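Local coordinates for iron-sulfur cluster assembly scaffold protein NifU (Fervidobacterium islandicum, PDB 6A6G) that probably serves as a SufE/NifU-type scaffold for iron-sulfur cluster assembly, working together with a partner cysteine desulfurase, at residues D39-Y44 with V55-H60; E8-Y13 with S65-N70. All blocks are in the same frame, centred on the assembly; numbering follows the deposited sequence.

Contact 1. Residues D39-Y44 with V55-H60. With ZN (zinc ion), chain K.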
loop_
_atom_site.group_PDB
_atom_site.type_symbol
_atom_site.label_atom_id
_atom_site.label_comp_id
_atom_site.label_asym_id
_atom_site.label_seq_id
_atom_site.Cartn_x
_atom_site.Cartn_y
_atom_site.Cartn_z
ATOM N N ASP C 39 12.566 -17.786 -19.812
ATOM C CA ASP C 39 13.030 -19.086 -20.253
ATOM C C ASP C 39 11.806 -19.726 -20.877
ATOM O O ASP C 39 10.762 -19.718 -20.272
ATOM C CB ASP C 39 13.460 -19.982 -19.048
ATOM C CG ASP C 39 14.892 -19.768 -18.588
ATOM O OD1 ASP C 39 15.723 -19.276 -19.364
ATOM O OD2 ASP C 39 15.198 -20.130 -17.429
ATOM N N GLU C 40 11.933 -20.354 -22.029
ATOM C CA GLU C 40 10.771 -20.945 -22.673
ATOM C C GLU C 40 11.037 -22.395 -23.038
ATOM O O GLU C 40 12.096 -22.734 -23.576
ATOM C CB GLU C 40 10.426 -20.166 -23.951
ATOM C CG GLU C 40 10.273 -18.657 -23.760
ATOM C CD GLU C 40 10.538 -17.836 -25.024
ATOM O OE1 GLU C 40 11.226 -18.339 -25.968
ATOM O OE2 GLU C 40 10.058 -16.667 -25.055
ATOM N N VAL C 41 10.071 -23.255 -22.739
ATOM C CA VAL C 41 10.091 -24.610 -23.243
ATOM C C VAL C 41 8.727 -24.950 -23.817
ATOM O O VAL C 41 7.687 -24.634 -23.228
ATOM C CB VAL C 41 10.540 -25.641 -22.179
ATOM C CG1 VAL C 41 9.513 -25.807 -21.083
ATOM C CG2 VAL C 41 10.802 -26.976 -22.842
ATOM N N THR C 42 8.737 -25.538 -25.004
ATOM C CA THR C 42 7.540 -26.139 -25.548
ATOM C C THR C 42 7.931 -27.558 -25.842
ATOM O O THR C 42 8.893 -27.795 -26.567
ATOM C CB THR C 42 7.033 -25.427 -26.818
ATOM O OG1 THR C 42 6.556 -24.125 -26.463
ATOM C CG2 THR C 42 5.883 -26.190 -27.434
ATOM N N LEU C 43 7.194 -28.490 -25.251
ATOM C CA LEU C 43 7.511 -29.902 -25.352
ATOM C C LEU C 43 6.600 -30.610 -26.382
ATOM O O LEU C 43 5.378 -30.408 -26.406
ATOM C CB LEU C 43 7.381 -30.544 -23.968
ATOM C CG LEU C 43 8.390 -30.104 -22.886
ATOM C CD1 LEU C 43 7.971 -30.626 -21.523
ATOM C CD2 LEU C 43 9.807 -30.563 -23.197
ATOM N N TYR C 44 7.224 -31.416 -27.240
ATOM C CA TYR C 44 6.543 -32.221 -28.250
ATOM C C TYR C 44 6.781 -33.716 -27.957
ATOM O O TYR C 44 7.921 -34.189 -28.073
ATOM C CB TYR C 44 7.080 -31.887 -29.663
ATOM C CG TYR C 44 6.786 -30.472 -30.149
ATOM C CD1 TYR C 44 7.537 -29.390 -29.694
ATOM C CD2 TYR C 44 5.771 -30.218 -31.074
ATOM C CE1 TYR C 44 7.286 -28.101 -30.131
ATOM C CE2 TYR C 44 5.513 -28.920 -31.515
ATOM C CZ TYR C 44 6.278 -27.868 -31.036
ATOM O OH TYR C 44 6.043 -26.581 -31.445
ATOM N N VAL C 55 10.663 -37.350 -27.447
ATOM C CA VAL C 55 10.407 -36.011 -26.943
ATOM C C VAL C 55 11.370 -35.061 -27.647
ATOM O O VAL C 55 12.502 -35.435 -28.009
ATOM C CB VAL C 55 10.582 -35.901 -25.403
ATOM C CG1 VAL C 55 9.876 -34.668 -24.866
ATOM C CG2 VAL C 55 10.022 -37.120 -24.687
ATOM N N LYS C 56 10.889 -33.843 -27.880
ATOM C CA LYS C 56 11.681 -32.763 -28.460
ATOM C C LYS C 56 11.169 -31.455 -27.883
ATOM O O LYS C 56 10.106 -31.412 -27.243
ATOM C CB LYS C 56 11.566 -32.755 -29.974
ATOM C CG LYS C 56 12.262 -33.929 -30.644
ATOM C CD LYS C 56 12.568 -33.620 -32.107
ATOM C CE LYS C 56 12.400 -34.810 -33.047
ATOM N NZ LYS C 56 11.755 -34.377 -34.337
ATOM N N PHE C 57 11.927 -30.385 -28.081
ATOM C CA PHE C 57 11.507 -29.087 -27.547
ATOM C C PHE C 57 12.109 -27.911 -28.292
ATOM O O PHE C 57 13.140 -28.026 -28.971
ATOM C CB PHE C 57 11.841 -28.983 -26.041
ATOM C CG PHE C 57 13.304 -28.726 -25.751
ATOM C CD1 PHE C 57 14.203 -29.762 -25.719
ATOM C CD2 PHE C 57 13.766 -27.436 -25.498
ATOM C CE1 PHE C 57 15.540 -29.531 -25.450
ATOM C CE2 PHE C 57 15.093 -27.203 -25.218
ATOM C CZ PHE C 57 15.985 -28.251 -25.193
ATOM N N GLU C 58 11.436 -26.778 -28.150
ATOM C CA GLU C 58 11.958 -25.501 -28.618
ATOM C C GLU C 58 11.801 -24.465 -27.528
ATOM O O GLU C 58 10.999 -24.619 -26.589
ATOM C CB GLU C 58 11.212 -25.022 -29.864
ATOM C CG GLU C 58 11.421 -25.894 -31.094
ATOM C CD GLU C 58 10.393 -25.635 -32.192
ATOM O OE1 GLU C 58 9.186 -25.451 -31.876
ATOM O OE2 GLU C 58 10.799 -25.637 -33.378
ATOM N N GLY C 59 12.574 -23.398 -27.677
ATOM C CA GLY C 59 12.484 -22.262 -26.794
ATOM C C GLY C 59 13.854 -21.729 -26.450
ATOM O O GLY C 59 14.828 -22.490 -26.340
ATOM N N HIS C 60 13.924 -20.420 -26.280
ATOM C CA HIS C 60 15.114 -19.791 -25.775
ATOM C C HIS C 60 15.177 -20.024 -24.262
ATOM O O HIS C 60 14.170 -19.912 -23.563
ATOM C CB HIS C 60 15.147 -18.314 -26.160
ATOM C CG HIS C 60 15.182 -18.102 -27.642
ATOM N ND1 HIS C 60 14.050 -17.826 -28.382
ATOM C CD2 HIS C 60 16.203 -18.183 -28.530
ATOM C CE1 HIS C 60 14.378 -17.714 -29.656
ATOM N NE2 HIS C 60 15.678 -17.928 -29.775
HETATM ZN ZN ZN K . 16.681 -19.335 -16.486
HETATM O O HOH W 1 14.665 -24.239 -23.565
#
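Thr42 and Glu58 exchange a reciprocal pair of backbone hydrogen bonds, and Tyr44 and Lys56 do the same; Tyr44 N to Lys56 O, at 2.9 Å, is nearly straight (173° at the hydrogen). Beyond the strands the pairing persists as Glu40 N to His60 O, 2.7 Å. Gly59, whose positive phi (139°) suits a residue without a side chain, brings CA within 3.3 Å of Glu40 O, and a water bridges Glu40 O and Gly59 O.

Apolar contacts occupy the buried face. Leu43 CD2 rests on Phe57 CB at 3.8 Å, and Val41 CG2, two residues earlier, meets Phe57 CB at 3.9 Å, the two side chains crossing at about a right angle. With CG between backbone N and carbonyl carbon (chi1 76°), the Phe57 ring leaves this strand pair for helix 63-76 and His20.

Polar side chains act at the end of the ladder. Glu40 lies alongside His60, its OE1 in the plane of the imidazole and weakly bonded to His60 N at 3.4 Å; Glu40 OE2 and His60 NE2 instead reach Asn394 and Asp391 of the cysteine desulfurase chain. Asp39 OD2 binds zinc at 1.9 Å, together with Cys62 and Cys123 of the same chain and His356 of the desulfurase. This antiparallel beta hairpin leads into a metal site shared between proteins.

Contact 2. Residues E8-Y13 with S65-N70. With ZN (zinc ion), chain J.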
loop_
_atom_site.group_PDB
_atom_site.type_symbol
_atom_site.label_atom_id
_atom_site.label_comp_id
_atom_site.label_asym_id
_atom_site.label_seq_id
_atom_site.Cartn_x
_atom_site.Cartn_y
_atom_site.Cartn_z
ATOM N N GLU C 8 30.652 -28.984 -14.639
ATOM C CA GLU C 8 31.021 -29.603 -15.923
ATOM C C GLU C 8 29.848 -30.359 -16.543
ATOM O O GLU C 8 29.693 -30.333 -17.754
ATOM C CB GLU C 8 32.302 -30.449 -15.859
ATOM C CG GLU C 8 32.911 -30.696 -14.485
ATOM C CD GLU C 8 33.686 -29.533 -13.898
ATOM O OE1 GLU C 8 34.370 -28.797 -14.626
ATOM O OE2 GLU C 8 33.621 -29.368 -12.682
ATOM N N PHE C 9 28.985 -30.940 -15.704
ATOM C CA PHE C 9 27.826 -31.692 -16.164
ATOM C C PHE C 9 26.784 -30.745 -16.764
ATOM O O PHE C 9 26.243 -30.980 -17.842
ATOM C CB PHE C 9 27.258 -32.477 -14.988
ATOM C CG PHE C 9 25.982 -33.196 -15.278
ATOM C CD1 PHE C 9 24.758 -32.569 -15.089
ATOM C CD2 PHE C 9 25.995 -34.525 -15.698
ATOM C CE1 PHE C 9 23.557 -33.239 -15.326
ATOM C CE2 PHE C 9 24.798 -35.220 -15.950
ATOM C CZ PHE C 9 23.576 -34.570 -15.761
ATOM N N ILE C 10 26.538 -29.652 -16.057
ATOM C CA ILE C 10 25.596 -28.660 -16.508
ATOM C C ILE C 10 26.044 -28.033 -17.815
ATOM O O ILE C 10 25.261 -27.899 -18.726
ATOM C CB ILE C 10 25.319 -27.612 -15.411
ATOM C CG1 ILE C 10 24.422 -28.254 -14.355
ATOM C CG2 ILE C 10 24.663 -26.366 -15.997
ATOM C CD1 ILE C 10 24.112 -27.356 -13.177
ATOM N N MET C 11 27.301 -27.661 -17.915
ATOM C CA MET C 11 27.787 -27.090 -19.158
ATOM C C MET C 11 27.654 -28.098 -20.312
ATOM O O MET C 11 27.200 -27.724 -21.400
ATOM C CB MET C 11 29.217 -26.571 -18.999
ATOM C CG MET C 11 29.335 -25.357 -18.083
ATOM S SD MET C 11 28.281 -23.929 -18.521
ATOM C CE MET C 11 29.197 -23.372 -19.940
ATOM N N ASP C 12 27.970 -29.372 -20.069
ATOM C CA ASP C 12 27.915 -30.395 -21.137
ATOM C C ASP C 12 26.492 -30.576 -21.657
ATOM O O ASP C 12 26.278 -30.555 -22.850
ATOM C CB ASP C 12 28.472 -31.771 -20.664
ATOM C CG ASP C 12 30.008 -31.793 -20.542
ATOM O OD1 ASP C 12 30.675 -30.930 -21.152
ATOM O OD2 ASP C 12 30.558 -32.675 -19.826
ATOM N N TYR C 13 25.533 -30.757 -20.754
ATOM C CA TYR C 13 24.143 -30.955 -21.141
ATOM C C TYR C 13 23.451 -29.686 -21.629
ATOM O O TYR C 13 22.460 -29.786 -22.326
ATOM C CB TYR C 13 23.327 -31.625 -20.029
ATOM C CG TYR C 13 23.499 -33.133 -19.981
ATOM C CD1 TYR C 13 22.688 -33.970 -20.751
ATOM C CD2 TYR C 13 24.472 -33.727 -19.183
ATOM C CE1 TYR C 13 22.834 -35.352 -20.706
ATOM C CE2 TYR C 13 24.637 -35.098 -19.149
ATOM C CZ TYR C 13 23.818 -35.906 -19.910
ATOM O OH TYR C 13 23.968 -37.266 -19.871
ATOM N N SER C 65 18.165 -24.142 -17.446
ATOM C CA SER C 65 16.901 -24.678 -17.957
ATOM C C SER C 65 17.115 -25.526 -19.192
ATOM O O SER C 65 16.464 -26.510 -19.372
ATOM C CB SER C 65 15.817 -23.594 -18.158
ATOM O OG SER C 65 15.889 -23.043 -19.427
ATOM N N GLN C 66 18.054 -25.176 -20.033
ATOM C CA GLN C 66 18.336 -26.011 -21.193
ATOM C C GLN C 66 18.918 -27.396 -20.771
ATOM O O GLN C 66 18.406 -28.457 -21.135
ATOM C CB GLN C 66 19.286 -25.271 -22.124
ATOM C CG GLN C 66 19.034 -25.487 -23.597
ATOM C CD GLN C 66 18.559 -24.237 -24.286
ATOM O OE1 GLN C 66 19.250 -23.719 -25.158
ATOM N NE2 GLN C 66 17.394 -23.724 -23.885
ATOM N N ALA C 67 19.991 -27.382 -19.990
ATOM C CA ALA C 67 20.497 -28.592 -19.366
ATOM C C ALA C 67 19.417 -29.408 -18.626
ATOM O O ALA C 67 19.315 -30.600 -18.805
ATOM C CB ALA C 67 21.591 -28.210 -18.397
ATOM N N SER C 68 18.619 -28.766 -17.780
ATOM C CA SER C 68 17.569 -29.478 -17.054
ATOM C C SER C 68 16.657 -30.173 -18.071
ATOM O O SER C 68 16.256 -31.320 -17.877
ATOM C CB SER C 68 16.760 -28.520 -16.172
ATOM O OG SER C 68 15.891 -29.177 -15.252
ATOM N N THR C 69 16.347 -29.476 -19.159
ATOM C CA THR C 69 15.443 -30.014 -20.179
ATOM C C THR C 69 16.039 -31.202 -20.887
ATOM O O THR C 69 15.372 -32.199 -21.041
ATOM C CB THR C 69 15.074 -28.965 -21.222
ATOM O OG1 THR C 69 14.295 -27.940 -20.590
ATOM C CG2 THR C 69 14.260 -29.577 -22.308
ATOM N N ASN C 70 17.288 -31.092 -21.296
ATOM C CA ASN C 70 17.946 -32.158 -22.014
ATOM C C ASN C 70 18.024 -33.406 -21.144
ATOM O O ASN C 70 17.614 -34.484 -21.556
ATOM C CB ASN C 70 19.333 -31.712 -22.507
ATOM C CG ASN C 70 19.252 -30.856 -23.764
ATOM O OD1 ASN C 70 18.421 -31.107 -24.645
ATOM N ND2 ASN C 70 20.114 -29.854 -23.860
HETATM ZN ZN ZN J . 34.126 -28.654 -11.547
#
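A nearly perpendicular helix-helix crossing joins Ile10 and Tyr13 of helix 8-14 to Ala67 and Asn70, one turn apart on helix 63-76. The axes of the two short segments make an angle of 80° and approach to 8.3 Å, so the meeting is confined to a small patch, as suits helices that cross rather than run together. Small size at the crossing point makes it possible: Ala67 points its methyl toward the other helix, where CB lies 3.7 Å from Ile10 O and 4.2 Å from Tyr13 CB. Ile10 CG2 adds a looser touch on the same methyl.

Tyr13 is the residue round which the rest is organised. Its CG stands anti to the carbonyl carbon, which carries the ring along the flank of helix 63-76, where Val71 also packs on it and the hydroxyl bonds to Glu74. Asn70 CB comes up at the edge of that ring, close to its plane. Within its own helix Tyr13 sets CD2 over one face of Phe9, 3.5 Å above the plane and offset toward the rim.

Polar locking comes from the amide of Asn70. A carbonyl in the last turn of a helix lacks the usual in-helix partner, and here a side chain from the crossing helix supplies a donor; Leu16 O is a second, weak partner of the same amide nitrogen. Asn70 ND2 meets Tyr13 O at 2.8 Å, almost head-on to the carbonyl (176°) and with the oxygen 17° out of the amide plane.

How the contacts relate
Contact 1 is nested in the loop that contact 2 closes, and their centres are 14 Å apart. Helix 63-76 joins them, since it follows strand 54-58 in the chain and carries residues 65-70. The Phe57 ring is the main bridge: CE1 packs at 3.4 Å on Asn70 OD1, the other end of the amide that holds helix 8-14. Thr69 CG2 lies equally near that ring atom. Closer to the metal, Asp39 CG rests 3.5 Å from Ser65 OG, and the Gln66 side chain is about 9 Å from the bridging zinc. Both contacts reach the cysteine desulfurase, contact 1 through the metal site and contact 2 through Met11 packing on its Trp423.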